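Local coordinates for protein Crov588 (Cafeteriavirus, PDB 6NYR) that is of unknown function but folds into a circular leucine-rich-repeat solenoid built from a long run of FNIP repeats, at residues N43-H48 and F65-N70; I54-F59 and E78-I83. One frame throughout, in Å; residues are numbered along the deposited sequence.

Interaction 1 (N43-H48 and F65-N70); sequences NQEIDH and FNKDVN
The F65 ring meets Q44 edge-on: Q44 O lies near the ring plane, 3.3 Å from F65 CE1. V69 CG2, of the ring's own segment, also sits at the edge. K67 N lies over the centre of one face, and the F59 ring stacks on the other. F65 CG is turned anti to the backbone N (chi1 176°), which carries the ring to segment 43-48, where F65 CZ touches I46 CG1 at 4.1 Å. Further along, I46 CD1 reaches V69 CG1 at 4.0 Å and extends this apolar strip.

Two flat polar groups take backbone N-H groups at the ends of the contact. N43 OD1 accepts N66 N at 3.0 Å, a nearly straight bond (164°) whose donor stands well above the amide's carbonyl plane. D47 OD1 receives N70 N at 3.0 Å through its syn lone pair, and the same oxygen also takes the N-H of F71. Between them K67, bent at chi2, runs alongside N43 and brings K67 CE to 3.5 Å from N43 O. The E45 side chain crosses this aliphatic stem at about a right angle. Its OE2 stays 5.1 Å from K67 NZ, so any attraction is electrostatic at a distance.

The asparagine bond recurs from coil to coil: N18 OD1 takes N43 N, and N66 OD1 takes N86 N. The bonds across the contact thus pair side-chain oxygens with main-chain N-H groups, which they grip to fix one coil against the next without strand pairing.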
loop_
_atom_site.group_PDB
_atom_site.type_symbol
_atom_site.label_atom_id
_atom_site.label_comp_id
_atom_site.label_asym_id
_atom_site.label_seq_id
_atom_site.Cartn_x
_atom_site.Cartn_y
_atom_site.Cartn_z
ATOM N N ASN A 43 -5.859 -22.687 20.001
ATOM C CA ASN A 43 -5.410 -22.969 21.361
ATOM C C ASN A 43 -5.551 -24.475 21.606
ATOM O O ASN A 43 -6.422 -24.947 22.336
ATOM C CB ASN A 43 -6.200 -22.148 22.383
ATOM C CG ASN A 43 -5.579 -22.180 23.766
ATOM O OD1 ASN A 43 -4.392 -22.459 23.918
ATOM N ND2 ASN A 43 -6.382 -21.893 24.781
ATOM N N GLN A 44 -4.665 -25.252 20.985
ATOM C CA GLN A 44 -4.665 -26.703 21.118
ATOM C C GLN A 44 -3.225 -27.183 21.256
ATOM O O GLN A 44 -2.281 -26.496 20.854
ATOM C CB GLN A 44 -5.337 -27.378 19.914
ATOM C CG GLN A 44 -6.783 -26.961 19.679
ATOM C CD GLN A 44 -7.723 -27.400 20.781
ATOM O OE1 GLN A 44 -7.465 -28.380 21.479
ATOM N NE2 GLN A 44 -8.821 -26.669 20.945
ATOM N N GLU A 45 -3.063 -28.376 21.829
ATOM C CA GLU A 45 -1.742 -28.975 21.968
ATOM C C GLU A 45 -1.043 -29.048 20.616
ATOM O O GLU A 45 -1.679 -29.224 19.573
ATOM C CB GLU A 45 -1.853 -30.383 22.560
ATOM C CG GLU A 45 -2.506 -30.460 23.930
ATOM C CD GLU A 45 -1.622 -29.913 25.032
ATOM O OE1 GLU A 45 -0.381 -29.983 24.892
ATOM O OE2 GLU A 45 -2.166 -29.405 26.034
ATOM N N ILE A 46 0.279 -28.891 20.635
ATOM C CA ILE A 46 1.076 -29.032 19.422
ATOM C C ILE A 46 2.327 -29.857 19.691
ATOM O O ILE A 46 3.220 -29.950 18.838
ATOM C CB ILE A 46 1.456 -27.656 18.842
ATOM C CG1 ILE A 46 2.301 -26.853 19.838
ATOM C CG2 ILE A 46 0.211 -26.858 18.481
ATOM C CD1 ILE A 46 3.739 -26.668 19.410
ATOM N N ASP A 47 2.392 -30.480 20.867
ATOM C CA ASP A 47 3.593 -31.192 21.287
ATOM C C ASP A 47 4.033 -32.235 20.263
ATOM O O ASP A 47 5.022 -32.030 19.551
ATOM C CB ASP A 47 3.370 -31.862 22.650
ATOM C CG ASP A 47 3.882 -31.025 23.814
ATOM O OD1 ASP A 47 4.840 -30.248 23.616
ATOM O OD2 ASP A 47 3.335 -31.153 24.930
ATOM N N HIS A 48 3.314 -33.353 20.179
ATOM C CA HIS A 48 3.706 -34.463 19.323
ATOM C C HIS A 48 2.950 -34.484 18.001
ATOM O O HIS A 48 2.878 -35.533 17.351
ATOM C CB HIS A 48 3.511 -35.791 20.052
ATOM C CG HIS A 48 4.309 -35.910 21.311
ATOM N ND1 HIS A 48 3.826 -35.525 22.542
ATOM C CD2 HIS A 48 5.564 -36.370 21.525
ATOM C CE1 HIS A 48 4.749 -35.747 23.462
ATOM N NE2 HIS A 48 5.812 -36.260 22.871
ATOM N N PHE A 65 -3.137 -18.774 22.221
ATOM C CA PHE A 65 -2.467 -20.010 22.600
ATOM C C PHE A 65 -1.752 -19.862 23.938
ATOM O O PHE A 65 -0.945 -18.947 24.126
ATOM C CB PHE A 65 -1.471 -20.388 21.495
ATOM C CG PHE A 65 -0.642 -21.600 21.790
ATOM C CD1 PHE A 65 -1.161 -22.867 21.602
ATOM C CD2 PHE A 65 0.668 -21.473 22.225
ATOM C CE1 PHE A 65 -0.399 -23.988 21.859
ATOM C CE2 PHE A 65 1.437 -22.592 22.485
ATOM C CZ PHE A 65 0.901 -23.853 22.298
ATOM N N ASN A 66 -2.061 -20.771 24.877
ATOM C CA ASN A 66 -1.264 -20.926 26.096
ATOM C C ASN A 66 -1.339 -22.390 26.543
ATOM O O ASN A 66 -2.005 -22.752 27.514
ATOM C CB ASN A 66 -1.709 -19.996 27.230
ATOM C CG ASN A 66 -0.709 -19.971 28.386
ATOM O OD1 ASN A 66 0.426 -20.439 28.247
ATOM N ND2 ASN A 66 -1.126 -19.422 29.525
ATOM N N LYS A 67 -0.642 -23.255 25.815
ATOM C CA LYS A 67 -0.474 -24.647 26.199
ATOM C C LYS A 67 0.980 -24.896 26.582
ATOM O O LYS A 67 1.896 -24.282 26.025
ATOM C CB LYS A 67 -0.871 -25.598 25.062
ATOM C CG LYS A 67 -2.311 -25.473 24.601
ATOM C CD LYS A 67 -3.286 -25.718 25.739
ATOM C CE LYS A 67 -4.716 -25.791 25.229
ATOM N NZ LYS A 67 -5.704 -25.811 26.344
ATOM N N ASP A 68 1.194 -25.803 27.535
ATOM C CA ASP A 68 2.553 -26.243 27.831
ATOM C C ASP A 68 3.148 -26.901 26.594
ATOM O O ASP A 68 2.497 -27.714 25.934
ATOM C CB ASP A 68 2.567 -27.207 29.015
ATOM C CG ASP A 68 2.183 -26.529 30.315
ATOM O OD1 ASP A 68 1.131 -25.855 30.350
ATOM O OD2 ASP A 68 2.938 -26.666 31.303
ATOM N N VAL A 69 4.377 -26.520 26.264
ATOM C CA VAL A 69 5.051 -26.955 25.047
ATOM C C VAL A 69 6.440 -27.433 25.444
ATOM O O VAL A 69 7.298 -26.618 25.804
ATOM C CB VAL A 69 5.134 -25.832 24.006
ATOM C CG1 VAL A 69 5.868 -26.301 22.765
ATOM C CG2 VAL A 69 3.735 -25.330 23.646
ATOM N N ASN A 70 6.663 -28.745 25.389
ATOM C CA ASN A 70 7.930 -29.308 25.824
ATOM C C ASN A 70 8.571 -30.282 24.846
ATOM O O ASN A 70 9.658 -30.794 25.142
ATOM C CB ASN A 70 7.754 -30.014 27.180
ATOM C CG ASN A 70 7.621 -29.041 28.331
ATOM O OD1 ASN A 70 8.618 -28.630 28.925
ATOM N ND2 ASN A 70 6.388 -28.659 28.646
#

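Interaction 2 (I54-F59 and E78-I83); sequences IKVIKF and EIYYGI
F59 and Y81 lie side by side with ring planes only 18° apart, but slid so far that they barely overlap: centroids are 5.3 Å apart and the closest atoms are F59 CE2 and Y81 CE1, at 3.6 Å. I79 CG1 sits over one face of Y81, toward its rim. I79 and I57 point the same way from the strands, I57 CB meeting I79 CG1 at 3.9 Å. With I79 CG1 anti to the backbone N (chi1 -173°), I79 CD1 comes up to the F59 ring edge.

V56, E78 and Y80 share the opposite face. V56 and E78 lie side by side, V56 CG2 against the E78 stem as far as CD, while V56 CG1 touches the Y80 ring edge. Y80 OH donates to E78 OE1 at 2.6 Å, arriving from above the carboxylate plane.

Between these two sets of side chains the strands run parallel, 8° apart. E78 N bonds K55 O, I57 N bonds E78 O, and Y80 N bonds I57 O at 3.0 Å; F59 N to Y80 O is weak. F38 meets the F59 ring. Strand 35-37 pairs with 56-58 on its far side, while E78, I79 and Y80 lean on strand 101-103, so the parallel array continues on both sides of the pair.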
loop_
_atom_site.group_PDB
_atom_site.type_symbol
_atom_site.label_atom_id
_atom_site.label_comp_id
_atom_site.label_asym_id
_atom_site.label_seq_id
_atom_site.Cartn_x
_atom_site.Cartn_y
_atom_site.Cartn_z
ATOM N N ILE A 54 8.407 -29.037 8.951
ATOM C CA ILE A 54 8.147 -27.625 9.221
ATOM C C ILE A 54 9.184 -27.143 10.222
ATOM O O ILE A 54 9.394 -27.762 11.272
ATOM C CB ILE A 54 6.701 -27.395 9.700
ATOM C CG1 ILE A 54 6.444 -27.702 11.173
ATOM C CG2 ILE A 54 5.722 -28.190 8.805
ATOM C CD1 ILE A 54 6.872 -26.588 12.117
ATOM N N LYS A 55 9.859 -26.052 9.873
ATOM C CA LYS A 55 10.960 -25.506 10.653
ATOM C C LYS A 55 10.629 -24.174 11.302
ATOM O O LYS A 55 11.433 -23.678 12.101
ATOM C CB LYS A 55 12.189 -25.357 9.742
ATOM C CG LYS A 55 12.523 -26.652 8.998
ATOM C CD LYS A 55 13.975 -26.727 8.554
ATOM C CE LYS A 55 14.273 -25.671 7.497
ATOM N NZ LYS A 55 13.420 -25.854 6.281
ATOM N N VAL A 56 9.469 -23.600 10.997
ATOM C CA VAL A 56 9.069 -22.287 11.482
ATOM C C VAL A 56 7.627 -22.382 11.956
ATOM O O VAL A 56 6.757 -22.858 11.215
ATOM C CB VAL A 56 9.206 -21.212 10.386
ATOM C CG1 VAL A 56 8.774 -19.852 10.916
ATOM C CG2 VAL A 56 10.635 -21.170 9.858
ATOM N N ILE A 57 7.370 -21.928 13.179
ATOM C CA ILE A 57 6.021 -21.881 13.738
ATOM C C ILE A 57 5.771 -20.444 14.177
ATOM O O ILE A 57 6.324 -19.989 15.187
ATOM C CB ILE A 57 5.837 -22.862 14.906
ATOM C CG1 ILE A 57 5.990 -24.305 14.405
ATOM C CG2 ILE A 57 4.478 -22.668 15.559
ATOM C CD1 ILE A 57 5.882 -25.362 15.484
ATOM N N LYS A 58 4.939 -19.733 13.423
ATOM C CA LYS A 58 4.608 -18.337 13.680
ATOM C C LYS A 58 3.181 -18.267 14.200
ATOM O O LYS A 58 2.259 -18.778 13.558
ATOM C CB LYS A 58 4.772 -17.507 12.401
ATOM C CG LYS A 58 4.762 -16.000 12.614
ATOM C CD LYS A 58 3.357 -15.427 12.576
ATOM C CE LYS A 58 3.380 -13.901 12.612
ATOM N NZ LYS A 58 3.641 -13.294 11.276
ATOM N N PHE A 59 2.999 -17.656 15.371
ATOM C CA PHE A 59 1.703 -17.685 16.039
ATOM C C PHE A 59 0.848 -16.446 15.808
ATOM O O PHE A 59 -0.381 -16.544 15.878
ATOM C CB PHE A 59 1.887 -17.877 17.553
ATOM C CG PHE A 59 1.933 -19.317 17.982
ATOM C CD1 PHE A 59 0.764 -20.034 18.167
ATOM C CD2 PHE A 59 3.144 -19.951 18.207
ATOM C CE1 PHE A 59 0.800 -21.357 18.556
ATOM C CE2 PHE A 59 3.183 -21.275 18.600
ATOM C CZ PHE A 59 2.010 -21.977 18.774
ATOM N N GLU A 78 12.826 -21.969 14.166
ATOM C CA GLU A 78 12.203 -20.698 14.499
ATOM C C GLU A 78 10.848 -20.956 15.131
ATOM O O GLU A 78 10.106 -21.834 14.683
ATOM C CB GLU A 78 12.017 -19.823 13.257
ATOM C CG GLU A 78 13.216 -19.761 12.357
ATOM C CD GLU A 78 13.068 -18.735 11.243
ATOM O OE1 GLU A 78 12.079 -17.978 11.261
ATOM O OE2 GLU A 78 13.942 -18.699 10.344
ATOM N N ILE A 79 10.533 -20.204 16.181
ATOM C CA ILE A 79 9.185 -20.199 16.734
ATOM C C ILE A 79 8.940 -18.850 17.393
ATOM O O ILE A 79 9.789 -18.331 18.126
ATOM C CB ILE A 79 8.951 -21.351 17.736
ATOM C CG1 ILE A 79 7.465 -21.382 18.123
ATOM C CG2 ILE A 79 9.811 -21.172 18.976
ATOM C CD1 ILE A 79 7.026 -22.648 18.796
ATOM N N TYR A 80 7.761 -18.290 17.131
ATOM C CA TYR A 80 7.378 -16.970 17.618
ATOM C C TYR A 80 6.041 -17.087 18.332
ATOM O O TYR A 80 5.046 -17.496 17.724
ATOM C CB TYR A 80 7.293 -15.977 16.458
ATOM C CG TYR A 80 8.506 -16.015 15.550
ATOM C CD1 TYR A 80 9.571 -15.149 15.750
ATOM C CD2 TYR A 80 8.591 -16.922 14.501
ATOM C CE1 TYR A 80 10.680 -15.178 14.930
ATOM C CE2 TYR A 80 9.701 -16.960 13.673
ATOM C CZ TYR A 80 10.744 -16.086 13.892
ATOM O OH TYR A 80 11.851 -16.116 13.076
ATOM N N TYR A 81 6.021 -16.740 19.615
ATOM C CA TYR A 81 4.826 -16.867 20.433
ATOM C C TYR A 81 4.103 -15.526 20.556
ATOM O O TYR A 81 4.651 -14.458 20.264
ATOM C CB TYR A 81 5.173 -17.409 21.825
ATOM C CG TYR A 81 5.580 -18.864 21.858
ATOM C CD1 TYR A 81 4.632 -19.870 21.721
ATOM C CD2 TYR A 81 6.905 -19.234 22.044
ATOM C CE1 TYR A 81 4.991 -21.203 21.763
ATOM C CE2 TYR A 81 7.276 -20.569 22.082
ATOM C CZ TYR A 81 6.312 -21.547 21.945
ATOM O OH TYR A 81 6.666 -22.877 21.982
ATOM N N GLY A 82 2.855 -15.600 21.034
ATOM C CA GLY A 82 1.945 -14.487 21.023
ATOM C C GLY A 82 1.650 -13.926 22.398
ATOM O O GLY A 82 2.404 -14.122 23.361
ATOM N N ILE A 83 0.504 -13.251 22.503
ATOM C CA ILE A 83 0.246 -12.364 23.631
ATOM C C ILE A 83 -0.120 -13.118 24.899
ATOM O O ILE A 83 0.156 -12.638 26.006
ATOM C CB ILE A 83 -0.861 -11.367 23.243
ATOM C CG1 ILE A 83 -0.998 -10.263 24.294
ATOM C CG2 ILE A 83 -2.204 -12.090 23.093
ATOM C CD1 ILE A 83 0.118 -9.246 24.248
#

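Overall arrangement
The two contacts are neighbouring levels of the same pair of solenoid coils, with centres about 12 Å apart. Along the chain their segments alternate: 43-48, 54-59, 65-70, 78-83. Interaction 2 joins strands 56-58 and 78-80, part of the parallel array lining the inside of the ring; interaction 1 joins the loops that precede each of these strands, farther from the ring's centre. The levels touch directly: F65 CE2 lies 3.9 Å from Y81 CE1, and V69 CG1 lies 3.6 Å from Y81 OH. Aromatic and aliphatic side chains therefore fill the interior between strand and loop, consistent with a leucine-rich-repeat core near the N-terminal end of the circle.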